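Local coordinates for protein Nrps/pks (Streptomyces albus, PDB 4OPE) that probably catalyses decarboxylative condensation of polyketide chain units, as ketosynthase domain KS7 of OzmH in an "AT-less" oxazolomycin synthase, at residues A62-G67 / G219-D224; A303-L308 / V338-G343; M79-S84 / F98-W103. All blocks are in the same frame, centred on the assembly; numbering follows the deposited sequence.

Contact 1 (A62-G67 / G219-D224); sequences AYAKWG and GFLSTD
Tyr63 to Trp66 pass alongside Leu221 to Asp224 without any backbone-to-backbone hydrogen bond, the two chains coming nearest at Ala64 and Thr223, whose CA atoms are 5.9 Å apart. Tyr63 bridges the gap. Its CG sits between the backbone N and the carbonyl carbon (chi1 55°), which carries the ring across to the loop after helix 210-217, where OH donates to Leu221 O at 2.8 Å. The acceptor lies at the ring edge, and the bond falls in the carbonyl plane, on a lone pair. Tyr63 CE1 also packs 4.0 Å from Leu221 CB and 4.0 Å from Thr223 CG2. Helix 210-217 itself ends in a Schellman motif: Gly219 has the positive phi of its C-prime residue, and Phe220 N bonds back to Leu215 O. Further along, Trp66 opens the short strand 66-67, antiparallel to strand 39-40. Its indole is sandwiched between Lys65 CG over one face and Asp224 O, 3.4 Å above the opposite face; Arg226 adds a cation-pi contact. Ala64 CB lies 3.7 Å from Ser222 O and near Leu221 CD1. Asp224 OD2 forms a salt bridge with Arg228.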
ATOM      1  N   ALA A  62     -27.979  -1.803  11.668  1.00 47.90           N
ATOM      2  CA  ALA A  62     -27.454  -2.996  11.066  1.00 46.56           C
ATOM      3  C   ALA A  62     -28.473  -4.105  11.165  1.00 43.74           C
ATOM      4  O   ALA A  62     -29.035  -4.322  12.203  1.00 45.44           O
ATOM      5  CB  ALA A  62     -26.143  -3.391  11.735  1.00 47.13           C
ATOM      6  N   TYR A  63     -28.720  -4.807  10.076  1.00 43.31           N
ATOM      7  CA  TYR A  63     -29.741  -5.877  10.089  1.00 44.46           C
ATOM      8  C   TYR A  63     -29.107  -7.289  10.313  1.00 45.41           C
ATOM      9  O   TYR A  63     -29.763  -8.322  10.159  1.00 43.35           O
ATOM     10  CB  TYR A  63     -30.557  -5.818   8.790  1.00 43.19           C
ATOM     11  CG  TYR A  63     -29.702  -5.875   7.546  1.00 41.87           C
ATOM     12  CD1 TYR A  63     -29.269  -7.073   7.048  1.00 42.10           C
ATOM     13  CD2 TYR A  63     -29.340  -4.730   6.868  1.00 42.04           C
ATOM     14  CE1 TYR A  63     -28.480  -7.137   5.906  1.00 42.71           C
ATOM     15  CE2 TYR A  63     -28.554  -4.772   5.727  1.00 40.89           C
ATOM     16  CZ  TYR A  63     -28.111  -5.982   5.245  1.00 42.87           C
ATOM     17  OH  TYR A  63     -27.305  -6.064   4.097  1.00 42.57           O
ATOM     18  N   ALA A  64     -27.817  -7.323  10.655  1.00 46.08           N
ATOM     19  CA  ALA A  64     -27.152  -8.564  10.984  1.00 45.96           C
ATOM     20  C   ALA A  64     -26.228  -8.334  12.165  1.00 46.49           C
ATOM     21  O   ALA A  64     -25.842  -7.191  12.472  1.00 44.63           O
ATOM     22  CB  ALA A  64     -26.382  -9.104   9.781  1.00 46.33           C
ATOM     23  N   LYS A  65     -25.862  -9.451  12.790  1.00 47.11           N
ATOM     24  CA  LYS A  65     -25.234  -9.464  14.093  1.00 47.20           C
ATOM     25  C   LYS A  65     -24.151 -10.547  14.229  1.00 47.33           C
ATOM     26  O   LYS A  65     -23.852 -10.994  15.340  1.00 49.08           O
ATOM     27  CB  LYS A  65     -26.320  -9.694  15.126  1.00 47.93           C
ATOM     28  CG  LYS A  65     -27.222 -10.863  14.784  1.00 50.57           C
ATOM     29  CD  LYS A  65     -28.189 -11.159  15.910  1.00 53.60           C
ATOM     30  CE  LYS A  65     -29.047 -12.360  15.582  1.00 56.54           C
ATOM     31  NZ  LYS A  65     -29.751 -12.880  16.783  1.00 60.42           N
ATOM     32  N   TRP A  66     -23.540 -10.935  13.113  1.00 44.72           N
ATOM     33  CA  TRP A  66     -22.621 -12.052  13.097  1.00 42.33           C
ATOM     34  C   TRP A  66     -21.267 -11.620  12.594  1.00 41.62           C
ATOM     35  O   TRP A  66     -21.142 -10.592  11.908  1.00 39.90           O
ATOM     36  CB  TRP A  66     -23.147 -13.147  12.189  1.00 42.50           C
ATOM     37  CG  TRP A  66     -24.498 -13.696  12.605  1.00 46.20           C
ATOM     38  CD1 TRP A  66     -24.751 -14.624  13.591  1.00 47.83           C
ATOM     39  CD2 TRP A  66     -25.763 -13.372  12.038  1.00 46.02           C
ATOM     40  NE1 TRP A  66     -26.093 -14.869  13.677  1.00 47.77           N
ATOM     41  CE2 TRP A  66     -26.739 -14.127  12.731  1.00 47.44           C
ATOM     42  CE3 TRP A  66     -26.168 -12.507  11.028  1.00 47.61           C
ATOM     43  CZ2 TRP A  66     -28.089 -14.059  12.432  1.00 47.96           C
ATOM     44  CZ3 TRP A  66     -27.522 -12.422  10.734  1.00 50.92           C
ATOM     45  CH2 TRP A  66     -28.469 -13.203  11.438  1.00 50.08           C
ATOM     46  N   GLY A  67     -20.256 -12.425  12.935  1.00 39.34           N
ATOM     47  CA  GLY A  67     -18.948 -12.295  12.326  1.00 38.07           C
ATOM     48  C   GLY A  67     -18.029 -13.462  12.592  1.00 38.69           C
ATOM     49  O   GLY A  67     -18.361 -14.370  13.377  1.00 39.52           O
ATOM     50  N   GLY A 219     -26.079  -2.558   2.049  1.00 41.65           N
ATOM     51  CA  GLY A 219     -26.600  -3.896   1.804  1.00 41.50           C
ATOM     52  C   GLY A 219     -25.548  -5.008   1.645  1.00 42.15           C
ATOM     53  O   GLY A 219     -25.837  -6.061   1.096  1.00 41.07           O
ATOM     54  N   PHE A 220     -24.339  -4.811   2.155  1.00 40.13           N
ATOM     55  CA  PHE A 220     -23.327  -5.796   1.950  1.00 40.23           C
ATOM     56  C   PHE A 220     -23.484  -7.001   2.841  1.00 38.91           C
ATOM     57  O   PHE A 220     -23.000  -8.073   2.498  1.00 43.31           O
ATOM     58  CB  PHE A 220     -21.955  -5.161   2.104  1.00 42.21           C
ATOM     59  CG  PHE A 220     -21.637  -4.197   1.013  1.00 45.14           C
ATOM     60  CD1 PHE A 220     -21.461  -4.662  -0.292  1.00 46.12           C
ATOM     61  CD2 PHE A 220     -21.549  -2.811   1.262  1.00 45.47           C
ATOM     62  CE1 PHE A 220     -21.195  -3.775  -1.328  1.00 48.36           C
ATOM     63  CE2 PHE A 220     -21.273  -1.921   0.232  1.00 42.54           C
ATOM     64  CZ  PHE A 220     -21.102  -2.402  -1.061  1.00 45.38           C
ATOM     65  N   LEU A 221     -24.143  -6.860   3.971  1.00 37.57           N
ATOM     66  CA  LEU A 221     -24.201  -7.956   4.918  1.00 39.05           C
ATOM     67  C   LEU A 221     -25.240  -9.015   4.498  1.00 41.57           C
ATOM     68  O   LEU A 221     -26.350  -8.684   4.125  1.00 42.98           O
ATOM     69  CB  LEU A 221     -24.530  -7.431   6.298  1.00 39.84           C
ATOM     70  CG  LEU A 221     -23.553  -6.383   6.838  1.00 41.83           C
ATOM     71  CD1 LEU A 221     -24.025  -5.934   8.203  1.00 41.95           C
ATOM     72  CD2 LEU A 221     -22.110  -6.903   6.913  1.00 41.52           C
ATOM     73  N   SER A 222     -24.892 -10.286   4.543  1.00 40.07           N
ATOM     74  CA  SER A 222     -25.894 -11.282   4.295  1.00 41.62           C
ATOM     75  C   SER A 222     -26.849 -11.274   5.494  1.00 42.71           C
ATOM     76  O   SER A 222     -26.444 -10.862   6.564  1.00 44.88           O
ATOM     77  CB  SER A 222     -25.266 -12.659   4.128  1.00 41.64           C
ATOM     78  OG  SER A 222     -24.487 -13.045   5.245  1.00 41.30           O
ATOM     79  N   THR A 223     -28.080 -11.750   5.321  1.00 41.38           N
ATOM     80  CA  THR A 223     -29.099 -11.690   6.361  1.00 43.60           C
ATOM     81  C   THR A 223     -29.015 -12.845   7.378  1.00 46.59           C
ATOM     82  O   THR A 223     -29.456 -12.690   8.533  1.00 46.66           O
ATOM     83  CB  THR A 223     -30.519 -11.614   5.759  1.00 44.97           C
ATOM     84  OG1 THR A 223     -30.674 -12.622   4.772  1.00 45.69           O
ATOM     85  CG2 THR A 223     -30.731 -10.289   5.068  1.00 45.31           C
ATOM     86  N   ASP A 224     -28.445 -13.986   6.973  1.00 47.03           N
ATOM     87  CA  ASP A 224     -28.120 -15.078   7.921  1.00 45.20           C
ATOM     88  C   ASP A 224     -26.721 -14.964   8.524  1.00 44.69           C
ATOM     89  O   ASP A 224     -26.363 -15.700   9.384  1.00 50.65           O
ATOM     90  CB  ASP A 224     -28.307 -16.445   7.273  1.00 44.02           C
ATOM     91  CG  ASP A 224     -27.466 -16.631   6.001  1.00 46.62           C
ATOM     92  OD1 ASP A 224     -26.756 -15.686   5.495  1.00 44.36           O
ATOM     93  OD2 ASP A 224     -27.535 -17.770   5.493  1.00 47.01           O
TER

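Contact 2 (A303-L308 / V338-G343); sequences ADLGYL and VRIPIG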
ATOM      1  N   ALA A 303      -6.051 -27.686 -17.694  1.00 59.78           N
ATOM      2  CA  ALA A 303      -6.129 -29.135 -17.499  1.00 64.89           C
ATOM      3  C   ALA A 303      -5.223 -29.626 -16.344  1.00 64.03           C
ATOM      4  O   ALA A 303      -5.457 -30.674 -15.735  1.00 63.67           O
ATOM      5  CB  ALA A 303      -5.764 -29.838 -18.803  1.00 64.87           C
ATOM      6  N   ASP A 304      -4.183 -28.851 -16.069  1.00 62.96           N
ATOM      7  CA  ASP A 304      -3.225 -29.180 -15.032  1.00 62.18           C
ATOM      8  C   ASP A 304      -3.579 -28.582 -13.690  1.00 55.43           C
ATOM      9  O   ASP A 304      -2.840 -28.769 -12.765  1.00 60.53           O
ATOM     10  CB  ASP A 304      -1.825 -28.655 -15.406  1.00 64.17           C
ATOM     11  CG  ASP A 304      -1.334 -29.147 -16.766  1.00 64.31           C
ATOM     12  OD1 ASP A 304      -1.668 -30.291 -17.157  1.00 58.22           O
ATOM     13  OD2 ASP A 304      -0.593 -28.360 -17.417  1.00 66.59           O
ATOM     14  N   LEU A 305      -4.667 -27.839 -13.578  1.00 49.92           N
ATOM     15  CA  LEU A 305      -4.980 -27.160 -12.345  1.00 44.85           C
ATOM     16  C   LEU A 305      -5.700 -28.076 -11.388  1.00 41.47           C
ATOM     17  O   LEU A 305      -6.714 -28.617 -11.727  1.00 40.74           O
ATOM     18  CB  LEU A 305      -5.863 -26.002 -12.677  1.00 48.28           C
ATOM     19  CG  LEU A 305      -6.146 -24.997 -11.597  1.00 49.68           C
ATOM     20  CD1 LEU A 305      -4.856 -24.447 -11.018  1.00 50.57           C
ATOM     21  CD2 LEU A 305      -6.925 -23.891 -12.261  1.00 51.25           C
ATOM     22  N   GLY A 306      -5.171 -28.260 -10.190  1.00 39.35           N
ATOM     23  CA  GLY A 306      -5.767 -29.193  -9.215  1.00 39.12           C
ATOM     24  C   GLY A 306      -6.884 -28.694  -8.324  1.00 38.46           C
ATOM     25  O   GLY A 306      -7.685 -29.482  -7.838  1.00 42.00           O
ATOM     26  N   TYR A 307      -6.949 -27.391  -8.091  1.00 37.19           N
ATOM     27  CA  TYR A 307      -7.920 -26.814  -7.156  1.00 37.32           C
ATOM     28  C   TYR A 307      -7.966 -25.331  -7.351  1.00 36.04           C
ATOM     29  O   TYR A 307      -6.962 -24.718  -7.658  1.00 35.14           O
ATOM     30  CB  TYR A 307      -7.552 -27.116  -5.693  1.00 38.00           C
ATOM     31  CG  TYR A 307      -8.520 -26.572  -4.694  1.00 37.18           C
ATOM     32  CD1 TYR A 307      -9.687 -27.233  -4.396  1.00 37.80           C
ATOM     33  CD2 TYR A 307      -8.260 -25.414  -4.039  1.00 37.87           C
ATOM     34  CE1 TYR A 307     -10.581 -26.743  -3.476  1.00 38.17           C
ATOM     35  CE2 TYR A 307      -9.159 -24.883  -3.141  1.00 38.86           C
ATOM     36  CZ  TYR A 307     -10.312 -25.552  -2.868  1.00 40.63           C
ATOM     37  OH  TYR A 307     -11.178 -24.989  -1.961  1.00 47.40           O
ATOM     38  N   LEU A 308      -9.148 -24.767  -7.156  1.00 38.27           N
ATOM     39  CA  LEU A 308      -9.397 -23.323  -7.326  1.00 41.31           C
ATOM     40  C   LEU A 308     -10.040 -22.807  -6.038  1.00 40.68           C
ATOM     41  O   LEU A 308     -11.174 -23.159  -5.730  1.00 39.92           O
ATOM     42  CB  LEU A 308     -10.328 -23.083  -8.514  1.00 44.14           C
ATOM     43  CG  LEU A 308     -10.551 -21.681  -9.113  1.00 48.18           C
ATOM     44  CD1 LEU A 308     -11.315 -20.702  -8.248  1.00 48.77           C
ATOM     45  CD2 LEU A 308      -9.233 -21.042  -9.470  1.00 52.85           C
ATOM     46  N   VAL A 338     -11.775 -32.384 -18.245  1.00 70.78           N
ATOM     47  CA  VAL A 338     -11.168 -31.643 -17.164  1.00 66.28           C
ATOM     48  C   VAL A 338     -12.191 -31.421 -16.076  1.00 62.46           C
ATOM     49  O   VAL A 338     -13.333 -31.077 -16.334  1.00 65.83           O
ATOM     50  CB  VAL A 338     -10.607 -30.304 -17.641  1.00 68.54           C
ATOM     51  CG1 VAL A 338     -10.118 -29.489 -16.454  1.00 68.10           C
ATOM     52  CG2 VAL A 338      -9.477 -30.538 -18.651  1.00 69.01           C
ATOM     53  N   ARG A 339     -11.770 -31.633 -14.847  1.00 61.39           N
ATOM     54  CA  ARG A 339     -12.661 -31.518 -13.722  1.00 63.42           C
ATOM     55  C   ARG A 339     -11.894 -30.957 -12.536  1.00 58.74           C
ATOM     56  O   ARG A 339     -10.958 -31.570 -12.057  1.00 66.19           O
ATOM     57  CB  ARG A 339     -13.246 -32.868 -13.429  1.00 64.56           C
ATOM     58  CG  ARG A 339     -14.328 -32.830 -12.387  1.00 72.30           C
ATOM     59  CD  ARG A 339     -13.878 -33.642 -11.185  1.00 80.19           C
ATOM     60  NE  ARG A 339     -14.989 -33.897 -10.264  1.00 86.17           N
ATOM     61  CZ  ARG A 339     -14.993 -33.594  -8.964  1.00 91.81           C
ATOM     62  NH1 ARG A 339     -13.927 -33.033  -8.383  1.00 90.32           N
ATOM     63  NH2 ARG A 339     -16.076 -33.863  -8.234  1.00 93.20           N
ATOM     64  N   ILE A 340     -12.277 -29.759 -12.105  1.00 52.76           N
ATOM     65  CA  ILE A 340     -11.503 -28.985 -11.159  1.00 47.08           C
ATOM     66  C   ILE A 340     -12.332 -28.678  -9.940  1.00 44.38           C
ATOM     67  O   ILE A 340     -13.383 -28.054 -10.051  1.00 42.18           O
ATOM     68  CB  ILE A 340     -11.099 -27.653 -11.739  1.00 47.29           C
ATOM     69  CG1 ILE A 340     -10.225 -27.874 -12.958  1.00 48.05           C
ATOM     70  CG2 ILE A 340     -10.361 -26.857 -10.680  1.00 48.55           C
ATOM     71  CD1 ILE A 340     -10.045 -26.625 -13.784  1.00 49.27           C
ATOM     72  N   PRO A 341     -11.874 -29.128  -8.765  1.00 41.02           N
ATOM     73  CA  PRO A 341     -12.626 -28.806  -7.565  1.00 40.71           C
ATOM     74  C   PRO A 341     -12.428 -27.374  -7.139  1.00 40.54           C
ATOM     75  O   PRO A 341     -11.335 -26.831  -7.288  1.00 39.46           O
ATOM     76  CB  PRO A 341     -12.098 -29.779  -6.512  1.00 39.76           C
ATOM     77  CG  PRO A 341     -10.868 -30.344  -7.098  1.00 41.11           C
ATOM     78  CD  PRO A 341     -11.037 -30.308  -8.576  1.00 41.01           C
ATOM     79  N   ILE A 342     -13.512 -26.781  -6.645  1.00 41.34           N
ATOM     80  CA  ILE A 342     -13.571 -25.358  -6.307  1.00 39.33           C
ATOM     81  C   ILE A 342     -14.223 -25.240  -4.922  1.00 38.40           C
ATOM     82  O   ILE A 342     -15.044 -26.084  -4.552  1.00 36.80           O
ATOM     83  CB  ILE A 342     -14.420 -24.617  -7.315  1.00 40.77           C
ATOM     84  CG1 ILE A 342     -14.317 -23.123  -7.123  1.00 42.96           C
ATOM     85  CG2 ILE A 342     -15.890 -24.971  -7.143  1.00 41.70           C
ATOM     86  CD1 ILE A 342     -14.873 -22.339  -8.284  1.00 43.12           C
ATOM     87  N   GLY A 343     -13.819 -24.223  -4.158  1.00 37.18           N
ATOM     88  CA  GLY A 343     -14.295 -24.002  -2.794  1.00 34.53           C
ATOM     89  C   GLY A 343     -13.839 -22.653  -2.298  1.00 33.20           C
ATOM     90  O   GLY A 343     -13.101 -21.950  -2.980  1.00 31.94           O
TER
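Leu308 CG and Ile342 CG1 both stand opposite their own backbone N (chi1 -168° and -171°), which lays the two side chains side by side, pointing the same way, with Leu308 CD1 3.9 Å from Ile342 CD1. Tyr307 takes the same first torsion (chi1 -179°), and its ring is laid along the neighbouring strand: CD1 is 4.1 Å from Pro341 CB, and OH ends beside Gly343, 3.4 Å from its CA. That buried hydroxyl is hydrogen-bonded to Lys363 and Glu309. Beneath the side chains, Leu308 and Ile342 form a parallel bridge. Leu308 N donates to Pro341 O at 3.0 Å and Leu308 O accepts from Gly343 N at 3.3 Å. Strands 308-309 and 340-343 are neighbours in a mixed beta sheet of the thiolase-like fold, joined through helix 318-329 in a beta-alpha-beta crossover. Proline suits its place at position 341, since the bridge uses only its carbonyl; the backbone of Ile342 pairs on its other side with strand 393-395. Before the bridge no further hydrogen bond joins the two segments, and apolar side chains meet. Ile340 CD1 lies 4.4 Å from Leu305 CB, and at the start of both segments Val338 CG2 packs 3.8 Å from Ala303 CB, where the end of a 3-10 segment, at 303-304, comes alongside.

Contact 3 (M79-S84 / F98-W103); sequences MFFRMS and FLQTVW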
HETATM    1  N   MSE A  79       5.888  -5.671  26.612  1.00 44.61           N
HETATM    2  CA  MSE A  79       7.226  -5.725  27.185  1.00 47.20           C
HETATM    3  C   MSE A  79       8.103  -6.486  26.232  1.00 47.10           C
HETATM    4  O   MSE A  79       9.297  -6.198  26.129  1.00 49.28           O
HETATM    5  CB  MSE A  79       7.277  -6.347  28.579  1.00 48.04           C
HETATM    6  CG  MSE A  79       6.515  -5.584  29.676  1.00 53.74           C
HETATM    7 SE   MSE A  79       6.996  -3.662  29.899  0.57 59.53          SE
HETATM    8  CE  MSE A  79       5.156  -2.952  30.081  1.00 60.74           C
ATOM      9  N   PHE A  80       7.525  -7.457  25.528  1.00 44.76           N
ATOM     10  CA  PHE A  80       8.290  -8.306  24.625  1.00 43.62           C
ATOM     11  C   PHE A  80       8.732  -7.418  23.516  1.00 40.63           C
ATOM     12  O   PHE A  80       9.902  -7.415  23.126  1.00 44.65           O
ATOM     13  CB  PHE A  80       7.461  -9.515  24.096  1.00 42.55           C
ATOM     14  CG  PHE A  80       8.223 -10.438  23.191  1.00 40.75           C
ATOM     15  CD1 PHE A  80       8.505 -10.085  21.881  1.00 41.15           C
ATOM     16  CD2 PHE A  80       8.644 -11.667  23.641  1.00 42.61           C
ATOM     17  CE1 PHE A  80       9.199 -10.934  21.036  1.00 41.23           C
ATOM     18  CE2 PHE A  80       9.335 -12.534  22.805  1.00 43.53           C
ATOM     19  CZ  PHE A  80       9.619 -12.166  21.495  1.00 42.31           C
ATOM     20  N   PHE A  81       7.804  -6.630  23.045  1.00 39.98           N
ATOM     21  CA  PHE A  81       8.088  -5.729  21.930  1.00 41.56           C
ATOM     22  C   PHE A  81       8.618  -4.346  22.281  1.00 42.97           C
ATOM     23  O   PHE A  81       8.566  -3.489  21.446  1.00 42.29           O
ATOM     24  CB  PHE A  81       6.856  -5.633  21.033  1.00 39.80           C
ATOM     25  CG  PHE A  81       6.526  -6.936  20.383  1.00 36.91           C
ATOM     26  CD1 PHE A  81       7.313  -7.415  19.339  1.00 36.90           C
ATOM     27  CD2 PHE A  81       5.499  -7.700  20.849  1.00 34.39           C
ATOM     28  CE1 PHE A  81       7.033  -8.634  18.747  1.00 35.96           C
ATOM     29  CE2 PHE A  81       5.215  -8.897  20.261  1.00 35.45           C
ATOM     30  CZ  PHE A  81       5.976  -9.377  19.212  1.00 34.29           C
ATOM     31  N   ARG A  82       9.125  -4.156  23.500  1.00 46.37           N
ATOM     32  CA  ARG A  82       9.780  -2.914  23.908  0.50 47.67           C
ATOM     33  C   ARG A  82       8.900  -1.686  23.718  1.00 48.24           C
ATOM     34  O   ARG A  82       9.290  -0.684  23.118  1.00 48.87           O
ATOM     35  CB  ARG A  82      11.126  -2.738  23.182  0.50 49.06           C
ATOM     36  CG  ARG A  82      12.133  -3.836  23.495  0.50 49.92           C
ATOM     37  CD  ARG A  82      13.564  -3.405  23.174  0.50 51.10           C
ATOM     38  NE  ARG A  82      14.488  -4.537  23.236  0.50 49.63           N
ATOM     39  CZ  ARG A  82      15.220  -4.830  24.294  0.50 48.89           C
ATOM     40  NH1 ARG A  82      16.012  -5.894  24.288  0.50 47.33           N
ATOM     41  NH2 ARG A  82      15.152  -4.044  25.356  0.50 50.77           N
HETATM   42  N   MSE A  83       7.703  -1.756  24.242  1.00 49.37           N
HETATM   43  CA  MSE A  83       6.822  -0.618  24.164  1.00 49.36           C
HETATM   44  C   MSE A  83       6.097  -0.581  25.476  1.00 48.66           C
HETATM   45  O   MSE A  83       5.947  -1.571  26.167  1.00 48.64           O
HETATM   46  CB  MSE A  83       6.020  -0.701  22.854  1.00 50.60           C
HETATM   47  CG  MSE A  83       4.551  -1.094  23.011  1.00 54.60           C
HETATM   48 SE   MSE A  83       3.480  -1.151  21.318  0.68 58.89          SE
HETATM   49  CE  MSE A  83       4.872  -1.682  20.052  1.00 49.09           C
ATOM     50  N   SER A  84       5.699   0.614  25.854  1.00 52.21           N
ATOM     51  CA  SER A  84       4.928   0.834  27.059  1.00 49.75           C
ATOM     52  C   SER A  84       3.525   0.296  26.907  1.00 48.28           C
ATOM     53  O   SER A  84       2.968   0.261  25.800  1.00 44.68           O
ATOM     54  CB  SER A  84       4.834   2.326  27.323  1.00 48.99           C
ATOM     55  OG  SER A  84       4.222   2.961  26.224  1.00 51.63           O
ATOM     56  N   PHE A  98      -0.243  -8.245  14.207  1.00 31.74           N
ATOM     57  CA  PHE A  98       0.655  -8.543  13.133  1.00 31.67           C
ATOM     58  C   PHE A  98       2.119  -8.737  13.607  1.00 31.61           C
ATOM     59  O   PHE A  98       2.869  -9.519  13.033  1.00 29.25           O
ATOM     60  CB  PHE A  98       0.564  -7.468  12.070  1.00 31.99           C
ATOM     61  CG  PHE A  98       1.185  -7.848  10.789  1.00 31.96           C
ATOM     62  CD1 PHE A  98       0.715  -8.928  10.073  1.00 32.80           C
ATOM     63  CD2 PHE A  98       2.231  -7.159  10.300  1.00 33.80           C
ATOM     64  CE1 PHE A  98       1.298  -9.312   8.872  1.00 32.87           C
ATOM     65  CE2 PHE A  98       2.821  -7.538   9.090  1.00 34.88           C
ATOM     66  CZ  PHE A  98       2.352  -8.620   8.384  1.00 32.71           C
ATOM     67  N   LEU A  99       2.505  -8.049  14.664  1.00 30.96           N
ATOM     68  CA  LEU A  99       3.820  -8.255  15.212  1.00 31.83           C
ATOM     69  C   LEU A  99       3.977  -9.674  15.734  1.00 32.12           C
ATOM     70  O   LEU A  99       4.968 -10.367  15.442  1.00 32.16           O
ATOM     71  CB  LEU A  99       4.074  -7.300  16.345  1.00 33.70           C
ATOM     72  CG  LEU A  99       4.702  -5.980  16.004  1.00 36.18           C
ATOM     73  CD1 LEU A  99       4.555  -5.125  17.239  1.00 38.37           C
ATOM     74  CD2 LEU A  99       6.168  -6.124  15.630  1.00 36.83           C
ATOM     75  N   GLN A 100       2.990 -10.136  16.484  1.00 31.95           N
ATOM     76  CA  GLN A 100       3.044 -11.512  16.951  1.00 32.60           C
ATOM     77  C   GLN A 100       2.999 -12.505  15.781  1.00 31.61           C
ATOM     78  O   GLN A 100       3.726 -13.496  15.790  1.00 31.87           O
ATOM     79  CB  GLN A 100       1.975 -11.774  17.996  1.00 33.85           C
ATOM     80  CG  GLN A 100       2.112 -10.817  19.205  1.00 37.08           C
ATOM     81  CD  GLN A 100       1.004 -11.012  20.254  1.00 39.49           C
ATOM     82  OE1 GLN A 100      -0.063 -11.435  19.923  1.00 39.28           O
ATOM     83  NE2 GLN A 100       1.257 -10.652  21.497  1.00 42.46           N
ATOM     84  N   THR A 101       2.196 -12.215  14.760  1.00 29.92           N
ATOM     85  CA  THR A 101       2.128 -13.059  13.586  1.00 29.19           C
ATOM     86  C   THR A 101       3.478 -13.171  12.924  1.00 29.01           C
ATOM     87  O   THR A 101       3.942 -14.257  12.607  1.00 30.13           O
ATOM     88  CB  THR A 101       1.111 -12.484  12.604  1.00 30.38           C
ATOM     89  OG1 THR A 101      -0.185 -12.532  13.218  1.00 32.32           O
ATOM     90  CG2 THR A 101       1.110 -13.231  11.284  1.00 29.19           C
ATOM     91  N   VAL A 102       4.174 -12.069  12.761  1.00 29.36           N
ATOM     92  CA  VAL A 102       5.487 -12.162  12.116  1.00 29.43           C
ATOM     93  C   VAL A 102       6.451 -12.979  12.941  1.00 29.20           C
ATOM     94  O   VAL A 102       7.207 -13.798  12.404  1.00 29.87           O
ATOM     95  CB  VAL A 102       6.066 -10.800  11.760  1.00 28.89           C
ATOM     96  CG1 VAL A 102       7.450 -10.956  11.162  1.00 28.98           C
ATOM     97  CG2 VAL A 102       5.142 -10.143  10.747  1.00 28.05           C
ATOM     98  N   TRP A 103       6.406 -12.788  14.249  1.00 29.47           N
ATOM     99  CA  TRP A 103       7.223 -13.612  15.140  1.00 29.23           C
ATOM    100  C   TRP A 103       6.923 -15.090  14.882  1.00 29.58           C
ATOM    101  O   TRP A 103       7.855 -15.898  14.712  1.00 29.50           O
ATOM    102  CB  TRP A 103       6.976 -13.307  16.622  1.00 30.43           C
ATOM    103  CG  TRP A 103       7.957 -14.043  17.467  1.00 31.76           C
ATOM    104  CD1 TRP A 103       7.816 -15.284  18.024  1.00 31.11           C
ATOM    105  CD2 TRP A 103       9.275 -13.593  17.815  1.00 32.82           C
ATOM    106  NE1 TRP A 103       8.968 -15.637  18.715  1.00 30.39           N
ATOM    107  CE2 TRP A 103       9.884 -14.627  18.589  1.00 31.67           C
ATOM    108  CE3 TRP A 103       9.997 -12.425  17.550  1.00 31.74           C
ATOM    109  CZ2 TRP A 103      11.184 -14.524  19.075  1.00 31.69           C
ATOM    110  CZ3 TRP A 103      11.295 -12.315  18.052  1.00 32.47           C
ATOM    111  CH2 TRP A 103      11.870 -13.355  18.806  1.00 32.79           C
TER
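Phe80 and Phe81, the middle residues of a type I turn from Met79 to Arg82, pack against helix 93-108 at Leu99, Gln100 and Trp103; the backbones stay well apart, with 8.4 Å between the CA atoms of Phe81 and Leu99, and the gap is filled by side chains alone. Phe80 meets Trp103 in a T-shaped stack: the CZ and CE1 edge of the phenyl ring points onto a face of the indole, the planes 84° apart and the centroid of the phenyl ring 4.9 Å from that of the six-membered indole ring. With its CG anti to the backbone N (chi1 -173°), Trp103 presents that face to the turn. Phe81 lies between two neighbours, Leu99 CB making a CH-pi contact 4.2 Å from its ring centroid and Phe80 CD1 resting over the opposite face. Gln100 CG also approaches Phe81 CE2 to 3.8 Å. This aromatic cluster joins the loop after strand 75-76 to helix 93-108 within the ketosynthase core, and Phe570, far along the chain, closes on Phe80, Phe81 and Trp103, consistent with the linker that wraps back over the core in modular synthases. An alanine in place of Trp103 would take away the face that receives Phe80, and is likely to leave that ring edge without its partner and Phe570 without one of its stacking partners. Selenomethionine Met83 reaches Leu99 loosely, CE to CD1 4.5 Å.

The three contacts are separate sites in one ketosynthase fold, none touching another. Contact 3 is nested within the chain loop that contact 1 closes, yet their centres are 33 Å apart, and the nearest atoms about 18 Å. Contact 2 follows both along the chain; its centre lies 31 Å from that of contact 1 and 39 Å from that of contact 3, on the opposite side of the chain's centre from the latter. Contact 2 is nearest in sequence to two ketosynthase signatures: HGTGT follows strand 308-309 and the GH motif follows strand 340-343, which in relatives carry the active-site histidines.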